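Local atomic coordinates of response regulator receiver (Brucella melitensis biovar Abortus, PDB entry 4G97), a protein that probably acts as a response regulator of two-component signal transduction, joining a sigma-factor-like region to a phosphorylatable receiver domain. Residues P185-A190 and S251-F256; D202-I207 and I213-I218. All blocks are in the same frame, centred on the assembly; numbering follows the deposited sequence.

Contact 1. Residues P185-A190 and S251-F256; sequences PRMVLA and SQALFF
M187, at the start of central strand 187-191 of the CheY-like receiver fold, sends its side chain from the parallel sheet to helix 243-265, where the methyl CE touches A253 and L254. Its chain first runs straight, with CG anti to the backbone N (chi1 -176°) and the next torsion also extended; the bend comes at the last one (chi3 -81°), which swings CE off the line of the chain. The nearest pair of alpha carbons, M187 CA and A253 CA, stand 8.8 Å apart, a gap spanned by one long thioether reaching a short alanine. L254 starts off to the flank of the helix, but its isobutyl end turns back to the strand and lies across the methionine at about a right angle. All of these meetings are apolar. Beside them, I250 also touches M187, while I216 of the adjoining strand 215-219 rests on A253. At the edge, R186 NH2 forms a salt bridge with E257 OE2, a polar tie between the residue just before the strand and the same helix. The methyl is gripped from two directions: M187 CE lies 3.7 Å from A253 CB and 3.6 Å from L254 CD2.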
loop_
_atom_site.group_PDB
_atom_site.type_symbol
_atom_site.label_atom_id
_atom_site.label_comp_id
_atom_site.label_asym_id
_atom_site.label_seq_id
_atom_site.Cartn_x
_atom_site.Cartn_y
_atom_site.Cartn_z
ATOM N N PRO A 185 1.161 -14.649 14.509
ATOM C CA PRO A 185 0.146 -13.909 13.737
ATOM C C PRO A 185 0.305 -14.163 12.232
ATOM O O PRO A 185 1.374 -14.541 11.759
ATOM C CB PRO A 185 0.426 -12.452 14.102
ATOM C CG PRO A 185 1.866 -12.433 14.422
ATOM C CD PRO A 185 2.132 -13.723 15.123
ATOM N N ARG A 186 -0.770 -13.952 11.497
ATOM C CA ARG A 186 -0.824 -14.182 10.063
ATOM C C ARG A 186 -0.333 -12.962 9.253
ATOM O O ARG A 186 0.069 -13.101 8.098
ATOM C CB ARG A 186 -2.284 -14.535 9.719
ATOM C CG ARG A 186 -2.561 -15.060 8.319
ATOM C CD ARG A 186 -1.820 -16.343 8.039
ATOM N NE ARG A 186 -2.003 -16.780 6.653
ATOM C CZ ARG A 186 -1.282 -16.363 5.619
ATOM N NH1 ARG A 186 -0.335 -15.448 5.786
ATOM N NH2 ARG A 186 -1.514 -16.842 4.405
ATOM N N MET A 187 -0.344 -11.780 9.891
ATOM C CA MET A 187 0.012 -10.492 9.306
ATOM C C MET A 187 0.660 -9.620 10.370
ATOM O O MET A 187 0.372 -9.767 11.568
ATOM C CB MET A 187 -1.285 -9.816 8.781
ATOM C CG MET A 187 -1.066 -8.494 8.042
ATOM S SD MET A 187 -2.580 -7.798 7.324
ATOM C CE MET A 187 -2.699 -8.706 5.898
ATOM N N VAL A 188 1.506 -8.669 9.923
ATOM C CA VAL A 188 2.177 -7.706 10.793
ATOM C C VAL A 188 1.935 -6.280 10.262
ATOM O O VAL A 188 2.036 -6.051 9.056
ATOM C CB VAL A 188 3.705 -8.031 10.944
ATOM C CG1 VAL A 188 4.427 -6.991 11.789
ATOM C CG2 VAL A 188 3.920 -9.423 11.541
ATOM N N LEU A 189 1.630 -5.330 11.177
ATOM C CA LEU A 189 1.520 -3.893 10.884
ATOM C C LEU A 189 2.622 -3.301 11.749
ATOM O O LEU A 189 2.548 -3.400 12.979
ATOM C CB LEU A 189 0.137 -3.317 11.235
ATOM C CG LEU A 189 -1.063 -4.170 10.791
ATOM C CD1 LEU A 189 -2.319 -3.662 11.363
ATOM C CD2 LEU A 189 -1.173 -4.268 9.301
ATOM N N ALA A 190 3.719 -2.830 11.100
ATOM C CA ALA A 190 4.911 -2.363 11.803
ATOM C C ALA A 190 5.298 -0.920 11.570
ATOM O O ALA A 190 5.406 -0.472 10.421
ATOM C CB ALA A 190 6.101 -3.255 11.463
ATOM N N SER A 251 -6.738 -4.769 3.016
ATOM C CA SER A 251 -7.523 -5.435 1.985
ATOM C C SER A 251 -6.623 -5.919 0.831
ATOM O O SER A 251 -6.727 -7.080 0.427
ATOM C CB SER A 251 -8.608 -4.506 1.453
ATOM O OG SER A 251 -9.324 -5.155 0.415
ATOM N N GLN A 252 -5.754 -5.038 0.294
ATOM C CA GLN A 252 -4.827 -5.430 -0.775
ATOM C C GLN A 252 -3.897 -6.544 -0.323
ATOM O O GLN A 252 -3.699 -7.506 -1.060
ATOM C CB GLN A 252 -3.986 -4.240 -1.258
ATOM C CG GLN A 252 -4.761 -3.202 -2.037
ATOM C CD GLN A 252 -5.394 -3.742 -3.283
ATOM O OE1 GLN A 252 -6.592 -3.914 -3.332
ATOM N NE2 GLN A 252 -4.620 -3.978 -4.330
ATOM N N ALA A 253 -3.316 -6.416 0.874
ATOM C CA ALA A 253 -2.366 -7.409 1.403
ATOM C C ALA A 253 -2.983 -8.813 1.498
ATOM O O ALA A 253 -2.300 -9.792 1.196
ATOM C CB ALA A 253 -1.836 -6.975 2.758
ATOM N N LEU A 254 -4.257 -8.899 1.930
ATOM C CA LEU A 254 -5.003 -10.145 2.054
ATOM C C LEU A 254 -5.455 -10.649 0.682
ATOM O O LEU A 254 -5.520 -11.857 0.489
ATOM C CB LEU A 254 -6.215 -9.971 2.963
ATOM C CG LEU A 254 -5.947 -9.742 4.447
ATOM C CD1 LEU A 254 -7.232 -9.380 5.157
ATOM C CD2 LEU A 254 -5.328 -10.982 5.102
ATOM N N PHE A 255 -5.763 -9.725 -0.265
ATOM C CA PHE A 255 -6.127 -10.048 -1.648
ATOM C C PHE A 255 -4.953 -10.782 -2.333
ATOM O O PHE A 255 -5.177 -11.840 -2.934
ATOM C CB PHE A 255 -6.524 -8.777 -2.426
ATOM C CG PHE A 255 -6.795 -8.968 -3.899
ATOM C CD1 PHE A 255 -8.021 -9.466 -4.339
ATOM C CD2 PHE A 255 -5.818 -8.676 -4.848
ATOM C CE1 PHE A 255 -8.261 -9.674 -5.704
ATOM C CE2 PHE A 255 -6.052 -8.900 -6.213
ATOM C CZ PHE A 255 -7.280 -9.374 -6.633
ATOM N N PHE A 256 -3.707 -10.241 -2.203
ATOM C CA PHE A 256 -2.511 -10.869 -2.780
ATOM C C PHE A 256 -2.066 -12.088 -2.016
ATOM O O PHE A 256 -1.560 -13.015 -2.638
ATOM C CB PHE A 256 -1.349 -9.880 -2.969
ATOM C CG PHE A 256 -1.648 -8.882 -4.058
ATOM C CD1 PHE A 256 -1.681 -9.273 -5.394
ATOM C CD2 PHE A 256 -1.921 -7.553 -3.750
ATOM C CE1 PHE A 256 -1.983 -8.353 -6.401
ATOM C CE2 PHE A 256 -2.232 -6.638 -4.758
ATOM C CZ PHE A 256 -2.263 -7.049 -6.072
#

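Contact 2. Residues D202-I207 and I213-I218; sequences DAVNEI and IPVIFI
V204 and I207, one turn apart on helix 200-210, meet the strand side chains of V215, F217 and I213. Coming first along the helix, V204 points toward the strand and does most of the work. Its CG1, anti to the backbone N (chi1 164°), meets the valine opposite tip to tip, with V204 CG1 3.7 Å from V215 CG2. The same methyl lies 3.8 Å from F217 CZ, in an oblique approach to the ring. The other branch closes on the ring as well, V204 CG2 standing 4.0 Å from F217 CE1, so the far end of the phenyl group fits against the whole isopropyl fork. The ring reaches the helix from the opposite direction, and one of its faces carries V215 CG1, 3.6 Å above the plane and offset toward the rim. V215 thus touches V204 and backs one face of the F217 ring, which probably limits its tilt. I207 comes next, a looser neighbour: its CG2 is 4.3 Å from I213 CD1, the end of a side chain that reaches toward the helix from just before the strand. Y180 of helix 173-183 touches both isoleucines, and A190 lies against V204. Strand 187-191, helix 200-210 and the parallel neighbour strand 215-219 follow one another in the chain, so this packing of helix on sheet belongs to a beta-alpha-beta unit of the CheY-like receiver fold.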
loop_
_atom_site.group_PDB
_atom_site.type_symbol
_atom_site.label_atom_id
_atom_site.label_comp_id
_atom_site.label_asym_id
_atom_site.label_seq_id
_atom_site.Cartn_x
_atom_site.Cartn_y
_atom_site.Cartn_z
ATOM N N ASP A 202 14.142 -3.948 10.242
ATOM C CA ASP A 202 15.128 -4.951 10.673
ATOM C C ASP A 202 14.482 -5.969 11.589
ATOM O O ASP A 202 14.725 -7.163 11.431
ATOM C CB ASP A 202 16.350 -4.289 11.345
ATOM C CG ASP A 202 17.269 -3.547 10.388
ATOM O OD1 ASP A 202 16.782 -3.067 9.339
ATOM O OD2 ASP A 202 18.462 -3.401 10.710
ATOM N N ALA A 203 13.606 -5.492 12.497
ATOM C CA ALA A 203 12.806 -6.308 13.413
ATOM C C ALA A 203 11.900 -7.244 12.610
ATOM O O ALA A 203 11.841 -8.436 12.909
ATOM C CB ALA A 203 11.962 -5.407 14.315
ATOM N N VAL A 204 11.226 -6.713 11.566
ATOM C CA VAL A 204 10.352 -7.509 10.703
ATOM C C VAL A 204 11.158 -8.529 9.866
ATOM O O VAL A 204 10.747 -9.688 9.781
ATOM C CB VAL A 204 9.383 -6.641 9.858
ATOM C CG1 VAL A 204 8.769 -7.430 8.705
ATOM C CG2 VAL A 204 8.290 -6.044 10.735
ATOM N N ASN A 205 12.298 -8.106 9.276
ATOM C CA ASN A 205 13.166 -8.967 8.453
ATOM C C ASN A 205 13.600 -10.295 9.104
ATOM O O ASN A 205 13.744 -11.296 8.399
ATOM C CB ASN A 205 14.342 -8.186 7.863
ATOM C CG ASN A 205 13.953 -7.350 6.663
ATOM O OD1 ASN A 205 13.057 -7.703 5.879
ATOM N ND2 ASN A 205 14.631 -6.226 6.483
ATOM N N GLU A 206 13.722 -10.314 10.443
ATOM C CA GLU A 206 14.053 -11.506 11.236
ATOM C C GLU A 206 12.913 -12.534 11.227
ATOM O O GLU A 206 13.183 -13.732 11.162
ATOM C CB GLU A 206 14.442 -11.120 12.666
ATOM C CG GLU A 206 15.709 -10.278 12.709
ATOM C CD GLU A 206 16.639 -10.448 13.896
ATOM O OE1 GLU A 206 16.337 -11.265 14.796
ATOM O OE2 GLU A 206 17.675 -9.742 13.929
ATOM N N ILE A 207 11.645 -12.057 11.246
ATOM C CA ILE A 207 10.422 -12.861 11.185
ATOM C C ILE A 207 10.300 -13.464 9.782
ATOM O O ILE A 207 10.181 -14.681 9.657
ATOM C CB ILE A 207 9.176 -11.991 11.577
ATOM C CG1 ILE A 207 9.131 -11.723 13.106
ATOM C CG2 ILE A 207 7.838 -12.580 11.045
ATOM C CD1 ILE A 207 8.419 -10.436 13.524
ATOM N N ILE A 213 5.075 -13.804 5.586
ATOM C CA ILE A 213 3.732 -13.313 5.898
ATOM C C ILE A 213 3.564 -11.861 5.410
ATOM O O ILE A 213 4.558 -11.134 5.359
ATOM C CB ILE A 213 3.349 -13.499 7.405
ATOM C CG1 ILE A 213 4.193 -12.617 8.353
ATOM C CG2 ILE A 213 3.315 -14.996 7.825
ATOM C CD1 ILE A 213 3.742 -12.629 9.819
ATOM N N PRO A 214 2.338 -11.413 5.057
ATOM C CA PRO A 214 2.178 -10.023 4.603
ATOM C C PRO A 214 2.467 -9.041 5.726
ATOM O O PRO A 214 2.183 -9.342 6.887
ATOM C CB PRO A 214 0.723 -9.951 4.117
ATOM C CG PRO A 214 0.040 -11.068 4.783
ATOM C CD PRO A 214 1.053 -12.141 5.051
ATOM N N VAL A 215 3.144 -7.922 5.380
ATOM C CA VAL A 215 3.545 -6.865 6.309
ATOM C C VAL A 215 3.148 -5.490 5.729
ATOM O O VAL A 215 3.387 -5.214 4.550
ATOM C CB VAL A 215 5.067 -6.889 6.653
ATOM C CG1 VAL A 215 5.432 -5.779 7.645
ATOM C CG2 VAL A 215 5.492 -8.241 7.203
ATOM N N ILE A 216 2.576 -4.632 6.581
ATOM C CA ILE A 216 2.203 -3.278 6.202
ATOM C C ILE A 216 3.030 -2.381 7.074
ATOM O O ILE A 216 2.971 -2.482 8.295
ATOM C CB ILE A 216 0.677 -3.018 6.317
ATOM C CG1 ILE A 216 -0.054 -3.814 5.225
ATOM C CG2 ILE A 216 0.373 -1.515 6.165
ATOM C CD1 ILE A 216 -1.351 -4.241 5.557
ATOM N N PHE A 217 3.881 -1.576 6.452
ATOM C CA PHE A 217 4.731 -0.670 7.208
ATOM C C PHE A 217 4.042 0.663 7.470
ATOM O O PHE A 217 3.167 1.079 6.705
ATOM C CB PHE A 217 6.111 -0.515 6.559
ATOM C CG PHE A 217 7.022 -1.689 6.826
ATOM C CD1 PHE A 217 7.676 -1.818 8.044
ATOM C CD2 PHE A 217 7.166 -2.706 5.887
ATOM C CE1 PHE A 217 8.492 -2.925 8.305
ATOM C CE2 PHE A 217 8.016 -3.793 6.130
ATOM C CZ PHE A 217 8.672 -3.894 7.343
ATOM N N ILE A 218 4.377 1.269 8.606
ATOM C CA ILE A 218 3.824 2.545 9.065
ATOM C C ILE A 218 4.958 3.528 9.217
ATOM O O ILE A 218 5.955 3.227 9.886
ATOM C CB ILE A 218 3.000 2.420 10.379
ATOM C CG1 ILE A 218 1.889 1.359 10.243
ATOM C CG2 ILE A 218 2.390 3.777 10.754
ATOM C CD1 ILE A 218 1.639 0.563 11.519
#

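Along the chain, strand 187-191 comes first and supplies the opening half of contact 1, whose partner lies 61 residues later on the C-terminal helix 243-265. Within that long excursion the chain forms helix 200-210, turns, and returns as strand 215-219, so contact 2 closes a short loop wholly inside the larger one; the two do not cross. Strands 187-191 and 215-219 are parallel neighbours, and probable backbone hydrogen bonds join them directly: I216 N to V188 O at 2.9 Å and I218 N to A190 O at 2.7 Å. Together the contacts tie two helices, 200-210 and 243-265, to two adjoining strands of one sheet.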